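Local coordinates for exported gluconolactonase (Xanthomonas campestris pv. campestris, PDB 3DR2), which probably hydrolyses glucono-lactone to gluconate in glucose secondary metabolism, as a calcium-binding six-bladed beta-propeller enzyme of the SMP-30 family, at residues Phe87-Ala95 / Ser132-Arg140; Asp141-Pro150 / Leu166-Pro176. All blocks are in the same frame, centred on the assembly; numbering follows the deposited sequence.

Contact 1: residues Phe87-Ala95 / Ser132-Arg140. With CA (calcium ion), chain D.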
loop_
_atom_site.group_PDB
_atom_site.type_symbol
_atom_site.label_atom_id
_atom_site.label_comp_id
_atom_site.label_asym_id
_atom_site.label_seq_id
_atom_site.Cartn_x
_atom_site.Cartn_y
_atom_site.Cartn_z
ATOM N N PHE A 87 9.913 3.320 -0.849
ATOM C CA PHE A 87 8.921 4.376 -0.973
ATOM C C PHE A 87 9.279 5.455 -1.983
ATOM O O PHE A 87 9.350 6.639 -1.654
ATOM C CB PHE A 87 8.644 5.001 0.397
ATOM C CG PHE A 87 8.143 4.017 1.409
ATOM C CD1 PHE A 87 9.022 3.396 2.291
ATOM C CD2 PHE A 87 6.799 3.661 1.440
ATOM C CE1 PHE A 87 8.567 2.432 3.188
ATOM C CE2 PHE A 87 6.336 2.699 2.330
ATOM C CZ PHE A 87 7.219 2.083 3.206
ATOM N N THR A 88 9.503 5.030 -3.222
ATOM C CA THR A 88 9.830 5.947 -4.302
ATOM C C THR A 88 8.609 6.809 -4.615
ATOM O O THR A 88 7.486 6.300 -4.706
ATOM C CB THR A 88 10.254 5.168 -5.555
ATOM O OG1 THR A 88 11.417 4.395 -5.247
ATOM C CG2 THR A 88 10.583 6.112 -6.702
ATOM N N ASN A 89 8.840 8.108 -4.768
ATOM C CA ASN A 89 7.782 9.074 -5.051
ATOM C C ASN A 89 7.990 9.665 -6.446
ATOM O O ASN A 89 7.628 9.047 -7.442
ATOM C CB ASN A 89 7.799 10.178 -3.976
ATOM C CG ASN A 89 6.560 11.068 -4.019
ATOM O OD1 ASN A 89 6.254 11.774 -3.049
ATOM N ND2 ASN A 89 5.850 11.045 -5.138
ATOM N N GLY A 90 8.595 10.845 -6.526
ATOM C CA GLY A 90 8.812 11.448 -7.826
ATOM C C GLY A 90 9.761 10.680 -8.739
ATOM O O GLY A 90 10.679 10.006 -8.270
ATOM N N ASN A 91 9.509 10.766 -10.047
ATOM C CA ASN A 91 10.359 10.145 -11.069
ATOM C C ASN A 91 10.605 11.211 -12.132
ATOM O O ASN A 91 9.786 12.118 -12.319
ATOM C CB ASN A 91 9.674 8.964 -11.770
ATOM C CG ASN A 91 9.380 7.818 -10.840
ATOM O OD1 ASN A 91 10.282 7.110 -10.390
ATOM N ND2 ASN A 91 8.103 7.622 -10.546
ATOM N N ALA A 92 11.730 11.082 -12.826
ATOM C CA ALA A 92 12.100 11.992 -13.902
ATOM C C ALA A 92 13.069 11.235 -14.798
ATOM O O ALA A 92 13.541 10.157 -14.436
ATOM C CB ALA A 92 12.760 13.244 -13.345
ATOM N N VAL A 93 13.356 11.796 -15.968
ATOM C CA VAL A 93 14.265 11.164 -16.916
ATOM C C VAL A 93 15.369 12.146 -17.268
ATOM O O VAL A 93 15.087 13.271 -17.667
ATOM C CB VAL A 93 13.520 10.764 -18.203
ATOM C CG1 VAL A 93 14.466 10.016 -19.143
ATOM C CG2 VAL A 93 12.318 9.907 -17.855
ATOM N N ASP A 94 16.622 11.731 -17.118
ATOM C CA ASP A 94 17.719 12.632 -17.420
ATOM C C ASP A 94 18.048 12.678 -18.906
ATOM O O ASP A 94 17.402 12.015 -19.717
ATOM C CB ASP A 94 18.955 12.287 -16.572
ATOM C CG ASP A 94 19.616 10.976 -16.963
ATOM O OD1 ASP A 94 20.443 10.490 -16.159
ATOM O OD2 ASP A 94 19.332 10.441 -18.057
ATOM N N ALA A 95 19.038 13.487 -19.263
ATOM C CA ALA A 95 19.426 13.639 -20.657
ATOM C C ALA A 95 19.869 12.333 -21.310
ATOM O O ALA A 95 19.702 12.153 -22.516
ATOM C CB ALA A 95 20.523 14.686 -20.773
ATOM N N SER A 132 13.045 13.885 3.016
ATOM C CA SER A 132 12.367 12.868 2.211
ATOM C C SER A 132 12.019 13.486 0.861
ATOM O O SER A 132 10.931 14.039 0.679
ATOM C CB SER A 132 11.100 12.370 2.916
ATOM O OG SER A 132 10.366 13.443 3.483
ATOM N N PRO A 133 12.963 13.425 -0.096
ATOM C CA PRO A 133 12.782 13.973 -1.444
ATOM C C PRO A 133 11.419 13.566 -1.971
ATOM O O PRO A 133 11.062 12.385 -1.965
ATOM C CB PRO A 133 13.930 13.348 -2.218
ATOM C CG PRO A 133 15.015 13.312 -1.180
ATOM C CD PRO A 133 14.289 12.795 0.035
ATOM N N ASN A 134 10.673 14.559 -2.435
ATOM C CA ASN A 134 9.312 14.356 -2.903
ATOM C C ASN A 134 9.145 14.328 -4.424
ATOM O O ASN A 134 8.626 13.355 -4.979
ATOM C CB ASN A 134 8.436 15.450 -2.282
ATOM C CG ASN A 134 6.959 15.183 -2.449
ATOM O OD1 ASN A 134 6.434 15.236 -3.559
ATOM N ND2 ASN A 134 6.277 14.897 -1.342
ATOM N N ASP A 135 9.575 15.388 -5.100
ATOM C CA ASP A 135 9.457 15.444 -6.558
ATOM C C ASP A 135 10.760 15.999 -7.134
ATOM O O ASP A 135 11.522 16.675 -6.432
ATOM C CB ASP A 135 8.257 16.324 -6.946
ATOM C CG ASP A 135 7.670 15.962 -8.305
ATOM O OD1 ASP A 135 6.545 16.427 -8.608
ATOM O OD2 ASP A 135 8.324 15.220 -9.068
ATOM N N LEU A 136 11.029 15.704 -8.404
ATOM C CA LEU A 136 12.261 16.180 -9.030
ATOM C C LEU A 136 12.109 16.418 -10.520
ATOM O O LEU A 136 11.166 15.930 -11.149
ATOM C CB LEU A 136 13.401 15.176 -8.797
ATOM C CG LEU A 136 13.466 13.904 -9.656
ATOM C CD1 LEU A 136 14.647 13.059 -9.196
ATOM C CD2 LEU A 136 12.166 13.109 -9.546
ATOM N N ILE A 137 13.040 17.194 -11.072
ATOM C CA ILE A 137 13.066 17.504 -12.493
ATOM C C ILE A 137 14.527 17.576 -12.906
ATOM O O ILE A 137 15.418 17.671 -12.060
ATOM C CB ILE A 137 12.387 18.863 -12.816
ATOM C CG1 ILE A 137 13.118 20.004 -12.099
ATOM C CG2 ILE A 137 10.920 18.810 -12.421
ATOM C CD1 ILE A 137 12.569 21.396 -12.410
ATOM N N VAL A 138 14.774 17.508 -14.206
ATOM C CA VAL A 138 16.131 17.587 -14.724
ATOM C C VAL A 138 16.209 18.797 -15.648
ATOM O O VAL A 138 15.439 18.901 -16.602
ATOM C CB VAL A 138 16.497 16.325 -15.522
ATOM C CG1 VAL A 138 17.940 16.412 -15.987
ATOM C CG2 VAL A 138 16.283 15.090 -14.660
ATOM N N ALA A 139 17.127 19.714 -15.353
ATOM C CA ALA A 139 17.291 20.916 -16.163
ATOM C C ALA A 139 18.038 20.599 -17.452
ATOM O O ALA A 139 18.631 19.528 -17.593
ATOM C CB ALA A 139 18.039 21.987 -15.371
ATOM N N ARG A 140 18.005 21.531 -18.398
ATOM C CA ARG A 140 18.682 21.328 -19.670
ATOM C C ARG A 140 20.180 21.075 -19.522
ATOM O O ARG A 140 20.786 20.437 -20.381
ATOM C CB ARG A 140 18.446 22.524 -20.594
ATOM C CG ARG A 140 17.121 22.475 -21.335
ATOM C CD ARG A 140 17.103 23.469 -22.489
ATOM N NE ARG A 140 16.877 24.835 -22.035
ATOM C CZ ARG A 140 15.672 25.356 -21.830
ATOM N NH1 ARG A 140 14.587 24.622 -22.045
ATOM N NH2 ARG A 140 15.551 26.608 -21.412
HETATM CA CA CA D . 4.362 15.394 -4.757
HETATM O O HOH W 1 3.700 13.913 -2.797
HETATM O O HOH W 2 7.667 13.175 -10.661
HETATM O O HOH W 3 9.716 15.137 -13.166
HETATM O O HOH W 4 5.865 13.907 -5.910
HETATM O O HOH W 5 4.916 16.863 -6.566
HETATM O O HOH W 6 3.028 14.872 -6.745
#
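Two innermost blade strands of a six-bladed beta-propeller meet here at its calcium site: Asn89 and Gly90 lie against Asn134, which binds the metal. Strands 88-93 and 136-138 run nearly parallel, 7° apart, with axes 6.2 Å from each other at closest, yet they belong to different sheets. The one direct hydrogen bond between the segments, Gly90 N to Asn134 O at 2.9 Å, is bent to 132° at the hydrogen. Elsewhere water bridges the gap: one molecule donates to both Asn91 O and Leu136 O, and another accepts from Asn91 N and probably donates to Asp135 OD2.

At the metal, Asn134 has CG anti to the backbone N, which sets OD1 on the calcium at 2.4 Å. The Asn89 amide lies over the Asn134 peptide oxygen, with Asn89 CG 3.2 Å from Asn134 O, and the two amide planes are 55° apart. A metal-bound water accepts from Asn134 ND2 and gives a weak bond to Asn89 OD1, which would place Asn89 in the second shell. Other metal-bound waters donate to Asn134 O and Asp135 OD1.

Farther along the strands the contact turns apolar. Leu136 CD2 lies 3.5 Å from Gly90 C, against bare backbone, and Ala92 CB packs 3.8 Å from Leu136 CG. Val138 CG2 adds to this patch 4.2 Å from Ala92 CB and also lies against the Val93 carbonyl.

Glu48, Asn191 and Asp242 complete the protein ligands, an arrangement characteristic of the SMP-30/gluconolactonase propeller, where inner strands and adjoining loops gather round a central metal.

Contact 2: residues Asp141-Pro150 / Leu166-Pro176; sequences DGAIWFTDPP and LAHHSVYRLPP
An antiparallel strand pair within one propeller blade brings Trp145 against Arg173 and Phe146 against Tyr172. Strands 144-147 and 169-174 run at 161°, and four bridges fix their register. Ile144-Leu174 and Phe146-Tyr172 are hydrogen-bonded pairs, each with reciprocal N-H to O bonds; Trp145-Arg173 and Thr147-Val171 are non-hydrogen-bonded pairs. Asp148 N, donating to Ser170 O at 2.9 Å, carries the ladder past the last bridge.

On the Trp145 side of the sheet, Arg173 is extended from CG to NE and passes over the indole: its CB stands 4.0 Å from the centroid of the Trp145 six-membered ring, nearly on the normal, a CH-pi contact. The guanidinium then turns steeply to the indole, 75° between planes. One face rests on Ala143 CB, while its NH1 forms a salt bridge to Asp141 OD2 at 2.8 Å, on the syn side of the carboxylate and in the guanidinium plane. Arg173 NH2 is hydrogen-bonded to Gln182 OE1 of strand 182-187. A water linking Asp141 OD1, Trp145 NE1 and Arg173 NE ties the three groups together. Asp141 OD1 also accepts from Ala143 N, an Asx turn.

On the opposite side, the Phe146 and Tyr172 planes are only 25° apart, but the displacement between the rings (centroids 5.3 Å apart) leaves little overlap; Tyr172 CB makes a CH-pi contact over one Phe146 face, displaced toward the rim. A water joins Tyr172 OH to Asp148 OD1, His168 O and Ser170 N, while Asp148 OD2 accepts from Ser132 N. At the far end Pro150 CD sits squarely over the His169 ring, 3.4 Å from its centroid.

Strand 136-138 flanks 144-147, putting Leu136 on Phe146, and strand 182-187 flanks 169-174; from the next blade, strand 190-195 packs Leu193 against Trp145 and Thr147.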
loop_
_atom_site.group_PDB
_atom_site.type_symbol
_atom_site.label_atom_id
_atom_site.label_comp_id
_atom_site.label_asym_id
_atom_site.label_seq_id
_atom_site.Cartn_x
_atom_site.Cartn_y
_atom_site.Cartn_z
ATOM N N ASP A 141 20.777 21.562 -18.438
ATOM C CA ASP A 141 22.206 21.363 -18.232
ATOM C C ASP A 141 22.526 20.072 -17.479
ATOM O O ASP A 141 23.670 19.831 -17.086
ATOM C CB ASP A 141 22.812 22.584 -17.523
ATOM C CG ASP A 141 22.351 22.731 -16.082
ATOM O OD1 ASP A 141 21.311 22.151 -15.711
ATOM O OD2 ASP A 141 23.034 23.448 -15.319
ATOM N N GLY A 142 21.510 19.238 -17.279
ATOM C CA GLY A 142 21.723 17.972 -16.600
ATOM C C GLY A 142 21.594 17.971 -15.089
ATOM O O GLY A 142 21.633 16.910 -14.466
ATOM N N ALA A 143 21.453 19.149 -14.492
ATOM C CA ALA A 143 21.315 19.251 -13.045
ATOM C C ALA A 143 19.953 18.714 -12.618
ATOM O O ALA A 143 18.960 18.921 -13.308
ATOM C CB ALA A 143 21.457 20.702 -12.605
ATOM N N ILE A 144 19.916 18.013 -11.489
ATOM C CA ILE A 144 18.662 17.476 -10.969
ATOM C C ILE A 144 18.188 18.404 -9.853
ATOM O O ILE A 144 18.917 18.640 -8.889
ATOM C CB ILE A 144 18.852 16.057 -10.380
ATOM C CG1 ILE A 144 19.248 15.085 -11.487
ATOM C CG2 ILE A 144 17.567 15.586 -9.693
ATOM C CD1 ILE A 144 19.668 13.735 -10.977
ATOM N N TRP A 145 16.977 18.936 -9.998
ATOM C CA TRP A 145 16.395 19.826 -8.997
ATOM C C TRP A 145 15.298 19.059 -8.274
ATOM O O TRP A 145 14.527 18.345 -8.907
ATOM C CB TRP A 145 15.764 21.053 -9.655
ATOM C CG TRP A 145 16.727 22.009 -10.283
ATOM C CD1 TRP A 145 17.516 21.791 -11.376
ATOM C CD2 TRP A 145 16.972 23.356 -9.871
ATOM N NE1 TRP A 145 18.239 22.929 -11.673
ATOM C CE2 TRP A 145 17.924 23.902 -10.762
ATOM C CE3 TRP A 145 16.480 24.156 -8.832
ATOM C CZ2 TRP A 145 18.390 25.215 -10.645
ATOM C CZ3 TRP A 145 16.945 25.463 -8.716
ATOM C CH2 TRP A 145 17.891 25.976 -9.621
ATOM N N PHE A 146 15.210 19.211 -6.960
ATOM C CA PHE A 146 14.174 18.491 -6.228
ATOM C C PHE A 146 13.719 19.199 -4.963
ATOM O O PHE A 146 14.394 20.095 -4.461
ATOM C CB PHE A 146 14.661 17.074 -5.907
ATOM C CG PHE A 146 15.810 17.017 -4.925
ATOM C CD1 PHE A 146 15.569 16.893 -3.560
ATOM C CD2 PHE A 146 17.129 17.027 -5.373
ATOM C CE1 PHE A 146 16.620 16.770 -2.651
ATOM C CE2 PHE A 146 18.192 16.906 -4.477
ATOM C CZ PHE A 146 17.936 16.774 -3.110
ATOM N N THR A 147 12.550 18.798 -4.468
ATOM C CA THR A 147 11.971 19.365 -3.257
ATOM C C THR A 147 12.180 18.391 -2.101
ATOM O O THR A 147 12.145 17.170 -2.285
ATOM C CB THR A 147 10.465 19.603 -3.425
ATOM O OG1 THR A 147 9.830 18.374 -3.820
ATOM C CG2 THR A 147 10.214 20.666 -4.478
ATOM N N ASP A 148 12.377 18.933 -0.905
ATOM C CA ASP A 148 12.621 18.092 0.252
ATOM C C ASP A 148 11.715 18.330 1.465
ATOM O O ASP A 148 12.182 18.716 2.532
ATOM C CB ASP A 148 14.088 18.230 0.679
ATOM C CG ASP A 148 14.517 17.147 1.644
ATOM O OD1 ASP A 148 15.321 17.434 2.557
ATOM O OD2 ASP A 148 14.056 16.001 1.490
ATOM N N PRO A 149 10.402 18.106 1.315
ATOM C CA PRO A 149 9.492 18.303 2.444
ATOM C C PRO A 149 9.645 17.083 3.358
ATOM O O PRO A 149 10.269 16.095 2.970
ATOM C CB PRO A 149 8.127 18.362 1.768
ATOM C CG PRO A 149 8.284 17.337 0.686
ATOM C CD PRO A 149 9.669 17.640 0.123
ATOM N N PRO A 150 9.090 17.132 4.578
ATOM C CA PRO A 150 9.195 16.009 5.518
ATOM C C PRO A 150 8.051 14.992 5.481
ATOM O O PRO A 150 7.889 14.216 6.421
ATOM C CB PRO A 150 9.261 16.714 6.863
ATOM C CG PRO A 150 8.268 17.807 6.662
ATOM C CD PRO A 150 8.598 18.337 5.271
ATOM N N LEU A 166 17.536 18.002 9.314
ATOM C CA LEU A 166 17.680 19.335 8.745
ATOM C C LEU A 166 16.587 20.235 9.311
ATOM O O LEU A 166 15.472 19.779 9.562
ATOM C CB LEU A 166 17.567 19.273 7.218
ATOM C CG LEU A 166 18.575 18.367 6.499
ATOM C CD1 LEU A 166 18.330 18.402 4.998
ATOM C CD2 LEU A 166 19.990 18.817 6.814
ATOM N N ALA A 167 16.911 21.511 9.514
ATOM C CA ALA A 167 15.953 22.467 10.058
ATOM C C ALA A 167 15.339 23.313 8.950
ATOM O O ALA A 167 14.993 24.479 9.153
ATOM C CB ALA A 167 16.642 23.367 11.082
ATOM N N HIS A 168 15.206 22.720 7.773
ATOM C CA HIS A 168 14.640 23.422 6.638
ATOM C C HIS A 168 14.135 22.441 5.587
ATOM O O HIS A 168 14.643 21.320 5.480
ATOM C CB HIS A 168 15.700 24.353 6.026
ATOM C CG HIS A 168 17.029 23.695 5.797
ATOM N ND1 HIS A 168 17.335 23.011 4.639
ATOM C CD2 HIS A 168 18.122 23.597 6.590
ATOM C CE1 HIS A 168 18.558 22.519 4.729
ATOM N NE2 HIS A 168 19.058 22.860 5.904
ATOM N N HIS A 169 13.115 22.864 4.843
ATOM C CA HIS A 169 12.532 22.070 3.755
ATOM C C HIS A 169 13.000 22.855 2.542
ATOM O O HIS A 169 12.453 23.913 2.247
ATOM C CB HIS A 169 11.004 22.109 3.788
ATOM C CG HIS A 169 10.406 21.692 5.091
ATOM N ND1 HIS A 169 9.071 21.871 5.380
ATOM C CD2 HIS A 169 10.954 21.108 6.184
ATOM C CE1 HIS A 169 8.820 21.416 6.595
ATOM N NE2 HIS A 169 9.946 20.948 7.104
ATOM N N SER A 170 13.987 22.341 1.823
ATOM C CA SER A 170 14.525 23.094 0.705
ATOM C C SER A 170 14.324 22.535 -0.687
ATOM O O SER A 170 13.910 21.391 -0.868
ATOM C CB SER A 170 16.027 23.297 0.922
ATOM O OG SER A 170 16.287 23.814 2.213
ATOM N N VAL A 171 14.606 23.390 -1.665
ATOM C CA VAL A 171 14.579 23.029 -3.072
ATOM C C VAL A 171 16.080 22.969 -3.315
ATOM O O VAL A 171 16.792 23.921 -2.999
ATOM C CB VAL A 171 13.978 24.138 -3.966
ATOM C CG1 VAL A 171 14.223 23.802 -5.432
ATOM C CG2 VAL A 171 12.484 24.268 -3.714
ATOM N N TYR A 172 16.564 21.849 -3.836
ATOM C CA TYR A 172 17.992 21.695 -4.085
ATOM C C TYR A 172 18.321 21.506 -5.554
ATOM O O TYR A 172 17.466 21.122 -6.354
ATOM C CB TYR A 172 18.552 20.480 -3.342
ATOM C CG TYR A 172 18.460 20.523 -1.838
ATOM C CD1 TYR A 172 17.326 20.063 -1.175
ATOM C CD2 TYR A 172 19.530 20.982 -1.072
ATOM C CE1 TYR A 172 17.263 20.048 0.212
ATOM C CE2 TYR A 172 19.480 20.975 0.308
ATOM C CZ TYR A 172 18.344 20.506 0.948
ATOM O OH TYR A 172 18.293 20.505 2.318
ATOM N N ARG A 173 19.580 21.771 -5.891
ATOM C CA ARG A 173 20.080 21.588 -7.247
ATOM C C ARG A 173 21.307 20.691 -7.171
ATOM O O ARG A 173 22.270 21.003 -6.466
ATOM C CB ARG A 173 20.472 22.921 -7.892
ATOM C CG ARG A 173 21.150 22.747 -9.248
ATOM C CD ARG A 173 21.433 24.081 -9.921
ATOM N NE ARG A 173 22.059 23.912 -11.232
ATOM C CZ ARG A 173 23.361 23.716 -11.425
ATOM N NH1 ARG A 173 23.839 23.569 -12.653
ATOM N NH2 ARG A 173 24.190 23.684 -10.394
ATOM N N LEU A 174 21.269 19.573 -7.890
ATOM C CA LEU A 174 22.387 18.639 -7.902
ATOM C C LEU A 174 23.085 18.790 -9.248
ATOM O O LEU A 174 22.553 18.393 -10.281
ATOM C CB LEU A 174 21.890 17.196 -7.727
ATOM C CG LEU A 174 22.894 16.154 -7.212
ATOM C CD1 LEU A 174 22.288 14.765 -7.355
ATOM C CD2 LEU A 174 24.192 16.228 -7.979
ATOM N N PRO A 175 24.292 19.377 -9.249
ATOM C CA PRO A 175 25.077 19.590 -10.467
ATOM C C PRO A 175 25.442 18.286 -11.166
ATOM O O PRO A 175 25.661 17.262 -10.514
ATOM C CB PRO A 175 26.321 20.321 -9.958
ATOM C CG PRO A 175 25.839 21.018 -8.730
ATOM C CD PRO A 175 24.980 19.951 -8.083
ATOM N N PRO A 176 25.518 18.310 -12.506
ATOM C CA PRO A 176 25.863 17.131 -13.307
ATOM C C PRO A 176 27.365 16.852 -13.252
ATOM O O PRO A 176 27.790 15.705 -13.131
ATOM C CB PRO A 176 25.393 17.522 -14.697
ATOM C CG PRO A 176 25.688 18.991 -14.727
ATOM C CD PRO A 176 25.208 19.461 -13.374
HETATM O O HOH W 7 20.441 23.732 -13.494
HETATM O O HOH W 8 15.662 20.124 3.070
#

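In the fold
Contacts 1 and 2 have centres about 10 Å apart and follow one another along the chain. The segment 132-140 belongs to contact 1, but its strand 136-138 is the edge of the sheet that contact 2 continues, so the first contact joins two blades and the second builds one of them outward. They also touch directly: Ser132 OG lies 2.7 Å from Pro149 O and Ser132 N lies 2.8 Å from Asp148 OD2, both probable hydrogen bonds, while Asp135 O packs on Phe146 CB. Contact 1 supplies calcium ligand Asn134; from contact 2, Thr147 comes within about 6 Å of a calcium ion and bonds through OG1 to Asp135 N and Asn191 O, consistent with second-shell support.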